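Local coordinates for beta-porphyranase B (Bacteroides plebeius, PDB 4AWD), which cleaves the sulfated red-algal polysaccharide porphyran at the linkages between beta-D-galactose and alpha-L-galactose-6-sulfate, at residues I179-R187 against K197-S205. Residues are numbered along the deposited sequence; the frame is centred on the assembly and turned at random.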
# COMPACT_ATOMS: atom_id res chain seq x y z
N ILE A 179 1.00 -4.49 1.56
CA ILE A 179 0.17 -5.67 1.38
C ILE A 179 0.31 -6.16 -0.07
O ILE A 179 0.47 -7.35 -0.30
CB ILE A 179 -1.30 -5.43 1.81
CG1 ILE A 179 -1.35 -5.21 3.33
CG2 ILE A 179 -2.17 -6.63 1.42
CD1 ILE A 179 -2.64 -4.64 3.88
N ILE A 180 0.27 -5.24 -1.02
CA ILE A 180 0.63 -5.58 -2.40
C ILE A 180 1.28 -4.42 -3.13
O ILE A 180 0.82 -3.27 -3.02
CB ILE A 180 -0.58 -6.14 -3.23
CG1 ILE A 180 -0.14 -6.61 -4.63
CG2 ILE A 180 -1.76 -5.11 -3.31
CD1 ILE A 180 0.85 -7.80 -4.62
N GLU A 181 2.35 -4.73 -3.85
CA GLU A 181 2.88 -3.90 -4.93
C GLU A 181 2.90 -4.74 -6.19
O GLU A 181 3.35 -5.88 -6.15
CB GLU A 181 4.31 -3.44 -4.62
CG GLU A 181 4.51 -2.62 -3.36
CD GLU A 181 5.96 -2.26 -3.13
OE1 GLU A 181 6.49 -1.41 -3.88
OE2 GLU A 181 6.58 -2.84 -2.21
N THR A 182 2.37 -4.22 -7.30
CA THR A 182 2.61 -4.79 -8.64
C THR A 182 2.63 -3.65 -9.64
O THR A 182 2.34 -2.51 -9.27
CB THR A 182 1.50 -5.69 -9.13
OG1 THR A 182 0.27 -5.24 -8.56
CG2 THR A 182 1.74 -7.12 -8.82
N MET A 183 2.94 -3.97 -10.89
CA MET A 183 2.60 -3.11 -12.02
C MET A 183 2.12 -4.04 -13.13
O MET A 183 2.49 -5.22 -13.13
CB MET A 183 3.78 -2.24 -12.47
CG MET A 183 5.00 -3.00 -12.97
SD MET A 183 6.33 -1.90 -13.52
CE MET A 183 6.86 -1.13 -11.98
N GLY A 184 1.31 -3.53 -14.04
CA GLY A 184 0.71 -4.39 -15.04
C GLY A 184 1.63 -4.82 -16.16
O GLY A 184 1.46 -5.92 -16.72
N ILE A 185 2.57 -3.95 -16.53
CA ILE A 185 3.53 -4.24 -17.60
C ILE A 185 4.96 -4.21 -17.06
O ILE A 185 5.32 -3.32 -16.28
CB ILE A 185 3.45 -3.20 -18.76
CG1 ILE A 185 2.05 -3.17 -19.39
CG2 ILE A 185 4.56 -3.48 -19.80
CD1 ILE A 185 1.81 -1.97 -20.35
N ILE A 186 5.77 -5.17 -17.50
CA ILE A 186 7.17 -5.26 -17.11
C ILE A 186 8.06 -4.94 -18.32
O ILE A 186 7.96 -5.62 -19.35
CB ILE A 186 7.50 -6.68 -16.59
CG1 ILE A 186 6.62 -7.06 -15.38
CG2 ILE A 186 8.98 -6.79 -16.24
CD1 ILE A 186 6.71 -6.11 -14.16
N ARG A 187 8.92 -3.93 -18.21
CA ARG A 187 9.77 -3.51 -19.34
C ARG A 187 11.29 -3.58 -19.09
O ARG A 187 12.02 -4.15 -19.90
CB ARG A 187 9.38 -2.12 -19.82
CG ARG A 187 8.14 -2.08 -20.70
CD ARG A 187 7.76 -0.65 -20.99
NE ARG A 187 6.57 -0.51 -21.82
CZ ARG A 187 5.83 0.59 -21.90
NH1 ARG A 187 6.14 1.68 -21.17
NH2 ARG A 187 4.77 0.62 -22.70
N LYS A 197 11.27 -9.87 -13.58
CA LYS A 197 10.72 -10.45 -14.81
C LYS A 197 9.24 -10.81 -14.71
O LYS A 197 8.48 -10.63 -15.67
CB LYS A 197 11.52 -11.68 -15.20
CG LYS A 197 11.26 -12.23 -16.59
CD LYS A 197 12.19 -13.42 -16.90
CE LYS A 197 11.66 -14.27 -18.06
NZ LYS A 197 11.38 -13.41 -19.24
N THR A 198 8.84 -11.33 -13.55
CA THR A 198 7.48 -11.83 -13.33
C THR A 198 6.80 -11.05 -12.20
O THR A 198 5.87 -11.57 -11.55
CB THR A 198 7.53 -13.28 -12.87
OG1 THR A 198 8.49 -13.40 -11.80
CG2 THR A 198 7.90 -14.21 -14.02
N TRP A 199 7.25 -9.82 -11.95
CA TRP A 199 6.80 -9.04 -10.80
C TRP A 199 5.27 -8.81 -10.78
O TRP A 199 4.68 -8.71 -9.72
CB TRP A 199 7.52 -7.71 -10.77
CG TRP A 199 7.67 -7.11 -9.41
CD1 TRP A 199 8.40 -7.61 -8.36
CD2 TRP A 199 7.13 -5.86 -8.97
NE1 TRP A 199 8.33 -6.75 -7.29
CE2 TRP A 199 7.55 -5.67 -7.63
CE3 TRP A 199 6.32 -4.89 -9.57
CZ2 TRP A 199 7.19 -4.55 -6.88
CZ3 TRP A 199 5.96 -3.75 -8.82
CH2 TRP A 199 6.40 -3.60 -7.50
N ASN A 200 4.67 -8.74 -11.97
CA ASN A 200 3.22 -8.68 -12.12
C ASN A 200 2.48 -9.99 -11.79
O ASN A 200 1.23 -10.02 -11.86
CB ASN A 200 2.83 -8.19 -13.52
CG ASN A 200 3.09 -9.23 -14.61
OD1 ASN A 200 4.16 -9.85 -14.66
ND2 ASN A 200 2.11 -9.40 -15.50
N MET A 201 3.24 -11.04 -11.45
CA MET A 201 2.68 -12.37 -11.10
C MET A 201 3.20 -12.91 -9.78
O MET A 201 3.26 -14.14 -9.60
CB MET A 201 2.96 -13.40 -12.20
CG MET A 201 2.33 -13.08 -13.53
SD MET A 201 2.70 -14.27 -14.82
CE MET A 201 2.87 -13.11 -16.17
N GLN A 202 3.59 -12.03 -8.88
CA GLN A 202 4.14 -12.46 -7.60
C GLN A 202 3.48 -11.66 -6.49
O GLN A 202 3.13 -10.49 -6.67
CB GLN A 202 5.69 -12.32 -7.56
CG GLN A 202 6.50 -13.05 -8.69
CD GLN A 202 6.54 -14.59 -8.56
OE1 GLN A 202 6.15 -15.14 -7.53
NE2 GLN A 202 7.03 -15.29 -9.61
N MET A 203 3.27 -12.31 -5.34
CA MET A 203 2.71 -11.65 -4.16
C MET A 203 3.84 -10.87 -3.52
O MET A 203 4.50 -11.34 -2.59
CB MET A 203 2.14 -12.69 -3.19
CG MET A 203 1.35 -12.16 -1.99
SD MET A 203 -0.20 -11.37 -2.47
CE MET A 203 -0.73 -10.67 -0.91
N ASN A 204 4.10 -9.68 -4.07
CA ASN A 204 5.09 -8.77 -3.50
C ASN A 204 4.53 -8.01 -2.29
O ASN A 204 3.84 -7.00 -2.44
CB ASN A 204 5.61 -7.81 -4.56
CG ASN A 204 5.86 -8.48 -5.88
OD1 ASN A 204 6.73 -9.35 -5.99
ND2 ASN A 204 5.10 -8.09 -6.90
N SER A 205 4.82 -8.51 -1.10
CA SER A 205 4.39 -7.87 0.13
C SER A 205 5.66 -7.56 0.86
O SER A 205 6.72 -8.02 0.43
CB SER A 205 3.53 -8.81 0.97
OG SER A 205 2.41 -9.24 0.22
O HOH W 1 -0.33 -7.80 -15.80
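Glu-181 and Asn-204 pair only loosely, through one backbone bond from Glu-181 N to Asn-204 O (3.1 Å). At Ile-179, Ser-205 OG gives a hydrogen bond to the carbonyl O (2.8 Å) from above its plane. Before Asn-204 and after Thr-182 the chains are joined mainly by side chains. The Asn-204 amide takes over, its ND2 donating to Glu-181 O (2.9 Å, N-H...O 166°) and to Trp-199 O (2.9 Å), both acceptors lying in the amide plane; this double grip fixes the rotation of the amide and ties the 3-10 segment to the strand. Trp-199, with CG anti to the backbone N (chi1 -152°), brings CH2 to Glu-181 CB (3.6 Å) and CZ3 to Thr-182 C (3.4 Å), while Glu-181 O and Asn-204 ND2 lie over one face toward the rim. Ile-186 CD1 packs on Trp-199 CB (3.8 Å), and a water bridges Gly-184 O to Asn-200 ND2. Glu-181, probably the proton donor by similarity to other GH16 enzymes, is also held through OE1 by Tyr-289, whose ring meets Trp-199. In the GH16 beta-sandwich (jelly roll), strand 168-182 pairs antiparallel with 204-213 and 149-163, where Ile-179 and Ile-180 face Phe-151 in a classic beta bulge; Met-203 and Ser-205 pack on strand 252-257.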